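Local atomic coordinates of alanine dehydrogenase (PDB entry 1OMO), a protein that catalyses the NAD-dependent oxidative deamination of L-alanine to pyruvate, and the reverse reductive amination, as a homodimer. Residues Tyr138-Ala143 against His212-Gly217; Glu184-Asp189 against Ala204-Glu209. All coordinates share one frame; numbering follows the deposited sequence.

How the contacts relate
Both contacts lie in the Rossmann-fold NAD domain. From the N terminus, the chain first reaches Tyr138-Ala143, on helix 135-147. It returns to that helix at His212-Gly217, so contact 1 closes a loop of 68 residues. Contact 2 is nested inside this loop. It joins Glu184-Asp189, which starts on helix 182-185, to Ala204-Glu209, in the loop that leads to strand 212-215. Contact 1 is buried beside the bound NAD. Contact 2 lies nearer the domain surface, its centre about 15 Å from that of contact 1. The two touch where His212 N meets Asp189 O at 2.7 Å, probably in a hydrogen bond.

Contact 1 of 2, residues Tyr138-Ala143 against His212-Gly217. With NAD (nicotinamide-adenine-dinucleotide), chain D.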
loop_
_atom_site.group_PDB
_atom_site.type_symbol
_atom_site.label_atom_id
_atom_site.label_comp_id
_atom_site.label_asym_id
_atom_site.label_seq_id
_atom_site.Cartn_x
_atom_site.Cartn_y
_atom_site.Cartn_z
ATOM N N TYR A 138 16.490 14.268 18.456
ATOM C CA TYR A 138 16.893 13.379 19.538
ATOM C C TYR A 138 17.321 12.019 18.974
ATOM O O TYR A 138 18.373 11.492 19.356
ATOM C CB TYR A 138 15.765 13.186 20.558
ATOM C CG TYR A 138 15.449 14.431 21.376
ATOM C CD1 TYR A 138 14.604 15.436 20.874
ATOM C CD2 TYR A 138 16.010 14.620 22.658
ATOM C CE1 TYR A 138 14.319 16.592 21.628
ATOM C CE2 TYR A 138 15.739 15.746 23.401
ATOM C CZ TYR A 138 14.890 16.731 22.890
ATOM O OH TYR A 138 14.615 17.845 23.655
ATOM N N PHE A 139 16.540 11.460 18.051
ATOM C CA PHE A 139 16.916 10.167 17.493
ATOM C C PHE A 139 18.208 10.232 16.708
ATOM O O PHE A 139 18.981 9.293 16.713
ATOM C CB PHE A 139 15.815 9.598 16.612
ATOM C CG PHE A 139 14.640 9.109 17.389
ATOM C CD1 PHE A 139 13.575 9.966 17.684
ATOM C CD2 PHE A 139 14.620 7.805 17.879
ATOM C CE1 PHE A 139 12.520 9.538 18.451
ATOM C CE2 PHE A 139 13.564 7.359 18.651
ATOM C CZ PHE A 139 12.502 8.227 18.945
ATOM N N GLN A 140 18.445 11.344 16.035
ATOM C CA GLN A 140 19.668 11.476 15.273
ATOM C C GLN A 140 20.840 11.506 16.285
ATOM O O GLN A 140 21.839 10.805 16.113
ATOM C CB GLN A 140 19.603 12.758 14.465
ATOM C CG GLN A 140 20.478 12.780 13.276
ATOM C CD GLN A 140 19.918 12.015 12.073
ATOM O OE1 GLN A 140 20.665 11.708 11.155
ATOM N NE2 GLN A 140 18.622 11.721 12.070
ATOM N N LEU A 141 20.690 12.314 17.339
ATOM C CA LEU A 141 21.695 12.463 18.385
ATOM C C LEU A 141 22.060 11.108 18.978
ATOM O O LEU A 141 23.229 10.800 19.112
ATOM C CB LEU A 141 21.153 13.382 19.484
ATOM C CG LEU A 141 21.956 13.855 20.711
ATOM C CD1 LEU A 141 21.933 12.798 21.743
ATOM C CD2 LEU A 141 23.388 14.222 20.348
ATOM N N GLU A 142 21.051 10.305 19.314
ATOM C CA GLU A 142 21.276 8.997 19.895
ATOM C C GLU A 142 21.970 8.021 18.937
ATOM O O GLU A 142 22.798 7.240 19.362
ATOM C CB GLU A 142 19.960 8.382 20.392
ATOM C CG GLU A 142 19.349 9.086 21.574
ATOM C CD GLU A 142 20.142 8.920 22.874
ATOM O OE1 GLU A 142 19.843 9.654 23.848
ATOM O OE2 GLU A 142 21.046 8.059 22.933
ATOM N N ALA A 143 21.610 8.039 17.662
ATOM C CA ALA A 143 22.263 7.156 16.718
ATOM C C ALA A 143 23.735 7.574 16.562
ATOM O O ALA A 143 24.647 6.722 16.569
ATOM C CB ALA A 143 21.576 7.217 15.391
ATOM N N HIS A 212 29.878 17.235 7.236
ATOM C CA HIS A 212 28.982 16.215 6.745
ATOM C C HIS A 212 27.587 16.633 7.193
ATOM O O HIS A 212 27.360 16.828 8.373
ATOM C CB HIS A 212 29.237 14.844 7.330
ATOM C CG HIS A 212 28.110 13.925 7.064
ATOM N ND1 HIS A 212 27.754 13.555 5.782
ATOM C CD2 HIS A 212 27.118 13.483 7.873
ATOM C CE1 HIS A 212 26.593 12.933 5.812
ATOM N NE2 HIS A 212 26.184 12.879 7.072
ATOM N N ILE A 213 26.649 16.742 6.260
ATOM C CA ILE A 213 25.303 17.154 6.607
ATOM C C ILE A 213 24.278 16.023 6.496
ATOM O O ILE A 213 24.129 15.386 5.443
ATOM C CB ILE A 213 24.814 18.300 5.697
ATOM C CG1 ILE A 213 25.808 19.447 5.698
ATOM C CG2 ILE A 213 23.444 18.833 6.186
ATOM C CD1 ILE A 213 25.439 20.529 4.693
ATOM N N ASN A 214 23.600 15.747 7.595
ATOM C CA ASN A 214 22.545 14.766 7.533
ATOM C C ASN A 214 21.337 15.655 7.246
ATOM O O ASN A 214 20.893 16.389 8.138
ATOM C CB ASN A 214 22.375 14.052 8.870
ATOM C CG ASN A 214 23.102 12.727 8.926
ATOM O OD1 ASN A 214 23.694 12.277 7.947
ATOM N ND2 ASN A 214 23.064 12.102 10.076
ATOM N N ALA A 215 20.861 15.664 6.000
ATOM C CA ALA A 215 19.694 16.490 5.638
ATOM C C ALA A 215 18.466 15.592 5.786
ATOM O O ALA A 215 18.157 14.806 4.877
ATOM C CB ALA A 215 19.837 16.987 4.209
ATOM N N ILE A 216 17.782 15.707 6.934
ATOM C CA ILE A 216 16.634 14.847 7.276
ATOM C C ILE A 216 15.213 15.417 7.127
ATOM O O ILE A 216 14.272 14.681 6.816
ATOM C CB ILE A 216 16.712 14.333 8.797
ATOM C CG1 ILE A 216 18.123 13.862 9.177
ATOM C CG2 ILE A 216 15.782 13.096 8.997
ATOM C CD1 ILE A 216 18.573 12.631 8.397
ATOM N N GLY A 217 15.051 16.713 7.389
ATOM C CA GLY A 217 13.744 17.322 7.366
ATOM C C GLY A 217 12.881 17.232 6.127
ATOM O O GLY A 217 11.678 16.975 6.238
HETATM P PA NAD D . 8.814 18.198 15.121
HETATM O O1A NAD D . 7.722 19.138 14.764
HETATM O O2A NAD D . 8.813 17.556 16.515
HETATM O O5B NAD D . 10.372 18.700 14.898
HETATM C C5B NAD D . 10.719 19.831 13.994
HETATM C C4B NAD D . 11.396 20.913 14.875
HETATM O O4B NAD D . 11.754 21.971 13.880
HETATM C C3B NAD D . 10.471 21.707 15.914
HETATM O O3B NAD D . 11.041 21.648 17.281
HETATM C C2B NAD D . 10.359 23.148 15.362
HETATM O O2B NAD D . 10.124 24.195 16.231
HETATM C C1B NAD D . 11.669 23.224 14.519
HETATM N N9A NAD D . 11.596 24.135 13.415
HETATM C C8A NAD D . 10.587 24.427 12.519
HETATM N N7A NAD D . 10.926 25.327 11.621
HETATM C C5A NAD D . 12.178 25.691 11.867
HETATM C C6A NAD D . 13.076 26.634 11.199
HETATM N N6A NAD D . 12.693 27.341 10.167
HETATM N N1A NAD D . 14.339 26.725 11.758
HETATM C C2A NAD D . 14.750 26.013 12.833
HETATM N N3A NAD D . 13.916 25.096 13.512
HETATM C C4A NAD D . 12.645 24.957 12.979
HETATM O O3 NAD D . 9.119 16.943 14.070
HETATM P PN NAD D . 10.174 15.612 14.050
HETATM O O1N NAD D . 11.151 15.791 15.183
HETATM O O2N NAD D . 9.357 14.348 13.875
HETATM O O5D NAD D . 10.957 15.992 12.606
HETATM C C5D NAD D . 9.883 16.442 11.549
HETATM C C4D NAD D . 10.464 16.604 10.183
HETATM O O4D NAD D . 11.148 15.278 9.821
HETATM C C3D NAD D . 9.428 16.827 9.036
HETATM O O3D NAD D . 10.004 17.506 7.905
HETATM C C2D NAD D . 9.036 15.377 8.737
HETATM O O2D NAD D . 8.166 15.219 7.665
HETATM C C1D NAD D . 10.484 14.702 8.625
HETATM N N1N NAD D . 10.664 13.230 8.876
HETATM C C2N NAD D . 11.429 12.577 7.814
HETATM C C3N NAD D . 11.792 11.214 8.113
HETATM C C7N NAD D . 12.640 10.486 6.906
HETATM O O7N NAD D . 12.607 9.224 6.835
HETATM N N7N NAD D . 13.355 11.282 6.048
HETATM C C4N NAD D . 11.498 10.499 9.298
HETATM C C5N NAD D . 10.739 11.275 10.266
HETATM C C6N NAD D . 10.339 12.605 10.058
#
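Gln140 meets Asn214 and Ile216 in a small, buried helix-on-sheet contact of the Rossmann-fold NAD domain. Helix 135-147 carries Gln140. Strand 212-215 carries Asn214, and Ile216 follows in the loop after it. The backbones stay well apart, and the Gln140 side chain bridges the space. Its CG lies anti to the backbone N (chi1 -157°), and the chain then bends at chi2, which brings the amide to the strand. There Gln140 OE1 comes within 2.7 Å of Asn214 ND2. The two amide planes are nearly perpendicular, 84° apart. Asn214 ND2 donates a hydrogen bond to Gly113 O, on helix 102-120. The other end of the Asn214 amide is held within the strand. His212 NE2 donates to Asn214 OD1 over 2.7 Å, and Asn214 OD1 lies close to the plane of the imidazole, at its edge. The donor comes in from well above the plane of the Asn214 carbonyl, 51° out of it. His212 ND1 is bonded in turn to Thr286 OG1, so both ring nitrogens have partners and the ring is fixed in its rotation.

The Ile216 side chain points back at Gln140 and gives its amide an aliphatic neighbour. Its CD1 lies 3.6 Å from Gln140 OE1, while its CG1 lies 3.6 Å from Gln140 NE2. One ethyl branch thus touches both ends of the amide.

The next residue, Gly217, is an NAD-binding residue. The strand thus leads from the Gln140 contact straight into the NAD site, and Gln136, on the same helix as Gln140, binds NAD through its backbone N. Strand 212-215 runs between strands 190-193 and 285-289 in the parallel sheet, and helix 102-120 adds Thr109 against Ile216 and Ala117 against His212.

Contact 2 of 2, residues Glu184-Asp189 against Ala204-Glu209; sequences EASRCD and AEWVEE
Arg187 and Glu208 form a salt bridge across the contact, with Arg187 NE donating to Glu208 OE1 over 2.8 Å. This bond belongs to a salt-bridge network of Glu184, Arg187 and Glu208 near the surface of the Rossmann-fold domain. It ties the segment that runs from helix 182-185 toward strand 190-193 to the loop before strand 212-215. The oxygen lies at the guanidinium edge, near its plane, and is met on its anti side. The carboxylate is turned 86° from the guanidinium, so the two do not pair in a flat, two-bond fashion. The bond is bent, with an N-H...O angle of 138°. The bend at chi3 (-65°) folds the guanidinium back, so that Glu208 OE1 lies alongside CG, CD and NE, 3.1 Å from Arg187 CG. On the other side of the network, Arg187 NH2 makes a weak hydrogen bond, also a salt bridge, to Glu184 OE1 at 3.2 Å. Glu184 OE2 forms a second salt bridge, to Lys154 NZ. A methionine in place of Arg187 would probably leave Glu208 without its cross-loop mate and Glu184 with one positive partner fewer.

Beside this network two waters join the backbones. Water 1 takes the N-H of Glu208 and donates to Ser186 O at 2.7 Å, with a weak bond to Cys188 O. Water 2 donates to both Cys188 O and Glu209 O, so the loops are joined through solvent where their peptides do not pair directly.

Packing is centred on Ser186 and Trp206, whose CB atoms are 3.9 Å apart. The Trp206 side chain also touches Ala182 and Glu183 of helix 182-185. Ser186 OG is hydrogen-bonded to Ala182 O, one turn back in the chain. The same OG sits at the indole edge, near the ring plane, 3.6 Å from Trp206 CE3.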
loop_
_atom_site.group_PDB
_atom_site.type_symbol
_atom_site.label_atom_id
_atom_site.label_comp_id
_atom_site.label_asym_id
_atom_site.label_seq_id
_atom_site.Cartn_x
_atom_site.Cartn_y
_atom_site.Cartn_z
ATOM N N GLU A 184 25.756 29.968 13.763
ATOM C CA GLU A 184 26.799 29.327 14.577
ATOM C C GLU A 184 26.626 27.795 14.677
ATOM O O GLU A 184 27.604 27.049 14.624
ATOM C CB GLU A 184 26.848 29.972 15.974
ATOM C CG GLU A 184 27.896 29.396 16.907
ATOM C CD GLU A 184 29.323 29.537 16.374
ATOM O OE1 GLU A 184 29.668 30.633 15.880
ATOM O OE2 GLU A 184 30.098 28.550 16.459
ATOM N N ALA A 185 25.387 27.332 14.815
ATOM C CA ALA A 185 25.107 25.893 14.892
ATOM C C ALA A 185 25.588 25.198 13.634
ATOM O O ALA A 185 26.008 24.066 13.690
ATOM C CB ALA A 185 23.609 25.656 15.061
ATOM N N SER A 186 25.504 25.887 12.495
ATOM C CA SER A 186 25.922 25.348 11.196
ATOM C C SER A 186 27.423 25.119 11.063
ATOM O O SER A 186 27.882 24.403 10.172
ATOM C CB SER A 186 25.507 26.293 10.084
ATOM O OG SER A 186 24.124 26.492 10.126
ATOM N N ARG A 187 28.176 25.760 11.938
ATOM C CA ARG A 187 29.627 25.664 11.972
ATOM C C ARG A 187 29.928 24.450 12.817
ATOM O O ARG A 187 29.891 24.527 14.038
ATOM C CB ARG A 187 30.183 26.945 12.614
ATOM C CG ARG A 187 31.651 26.919 12.938
ATOM C CD ARG A 187 32.147 28.338 13.160
ATOM N NE ARG A 187 32.048 29.129 11.936
ATOM C CZ ARG A 187 31.429 30.297 11.857
ATOM N NH1 ARG A 187 31.390 30.947 10.699
ATOM N NH2 ARG A 187 30.850 30.813 12.937
ATOM N N CYS A 188 30.224 23.330 12.167
ATOM C CA CYS A 188 30.474 22.081 12.879
ATOM C C CYS A 188 31.089 21.052 11.952
ATOM O O CYS A 188 31.323 21.343 10.791
ATOM C CB CYS A 188 29.144 21.533 13.401
ATOM S SG CYS A 188 27.946 21.279 12.064
ATOM N N ASP A 189 31.344 19.846 12.441
ATOM C CA ASP A 189 31.889 18.789 11.568
ATOM C C ASP A 189 30.728 17.957 10.949
ATOM O O ASP A 189 30.805 17.514 9.806
ATOM C CB ASP A 189 32.821 17.861 12.361
ATOM C CG ASP A 189 33.859 18.631 13.193
ATOM O OD1 ASP A 189 34.539 19.520 12.637
ATOM O OD2 ASP A 189 33.984 18.342 14.406
ATOM N N ALA A 204 24.868 28.832 2.612
ATOM C CA ALA A 204 26.110 28.225 2.138
ATOM C C ALA A 204 27.340 28.791 2.839
ATOM O O ALA A 204 28.186 28.050 3.316
ATOM C CB ALA A 204 26.256 28.384 0.615
ATOM N N GLU A 205 27.435 30.103 2.926
ATOM C CA GLU A 205 28.607 30.702 3.559
ATOM C C GLU A 205 28.774 30.289 5.013
ATOM O O GLU A 205 29.814 30.519 5.599
ATOM C CB GLU A 205 28.576 32.237 3.434
ATOM C CG GLU A 205 27.672 32.926 4.447
ATOM C CD GLU A 205 26.894 34.087 3.852
ATOM O OE1 GLU A 205 26.239 33.898 2.803
ATOM O OE2 GLU A 205 26.927 35.189 4.445
ATOM N N TRP A 206 27.758 29.681 5.607
ATOM C CA TRP A 206 27.871 29.230 6.991
ATOM C C TRP A 206 28.520 27.828 7.043
ATOM O O TRP A 206 28.992 27.389 8.090
ATOM C CB TRP A 206 26.488 29.136 7.654
ATOM C CG TRP A 206 25.679 30.413 7.731
ATOM C CD1 TRP A 206 26.099 31.681 7.437
ATOM C CD2 TRP A 206 24.315 30.535 8.163
ATOM N NE1 TRP A 206 25.083 32.586 7.660
ATOM C CE2 TRP A 206 23.978 31.912 8.107
ATOM C CE3 TRP A 206 23.347 29.617 8.590
ATOM C CZ2 TRP A 206 22.714 32.392 8.463
ATOM C CZ3 TRP A 206 22.087 30.096 8.944
ATOM C CH2 TRP A 206 21.783 31.474 8.874
ATOM N N VAL A 207 28.545 27.122 5.918
ATOM C CA VAL A 207 29.080 25.760 5.941
ATOM C C VAL A 207 30.554 25.682 5.619
ATOM O O VAL A 207 30.991 26.113 4.549
ATOM C CB VAL A 207 28.326 24.814 4.973
ATOM C CG1 VAL A 207 28.881 23.377 5.107
ATOM C CG2 VAL A 207 26.826 24.828 5.283
ATOM N N GLU A 208 31.305 25.129 6.569
ATOM C CA GLU A 208 32.745 24.978 6.414
ATOM C C GLU A 208 33.096 23.695 5.676
ATOM O O GLU A 208 32.298 22.751 5.623
ATOM C CB GLU A 208 33.433 24.963 7.788
ATOM C CG GLU A 208 32.910 26.042 8.767
ATOM C CD GLU A 208 34.019 26.788 9.521
ATOM O OE1 GLU A 208 33.724 27.321 10.604
ATOM O OE2 GLU A 208 35.171 26.861 9.043
ATOM N N GLU A 209 34.298 23.692 5.106
ATOM C CA GLU A 209 34.840 22.555 4.409
ATOM C C GLU A 209 34.837 21.384 5.399
ATOM O O GLU A 209 34.888 21.598 6.612
ATOM C CB GLU A 209 36.290 22.841 3.991
ATOM C CG GLU A 209 36.467 23.997 3.039
ATOM C CD GLU A 209 37.883 24.075 2.453
ATOM O OE1 GLU A 209 38.087 24.888 1.534
ATOM O OE2 GLU A 209 38.784 23.333 2.900
HETATM O O HOH W 1 30.245 23.852 8.880
HETATM O O HOH W 2 33.648 21.026 8.934
#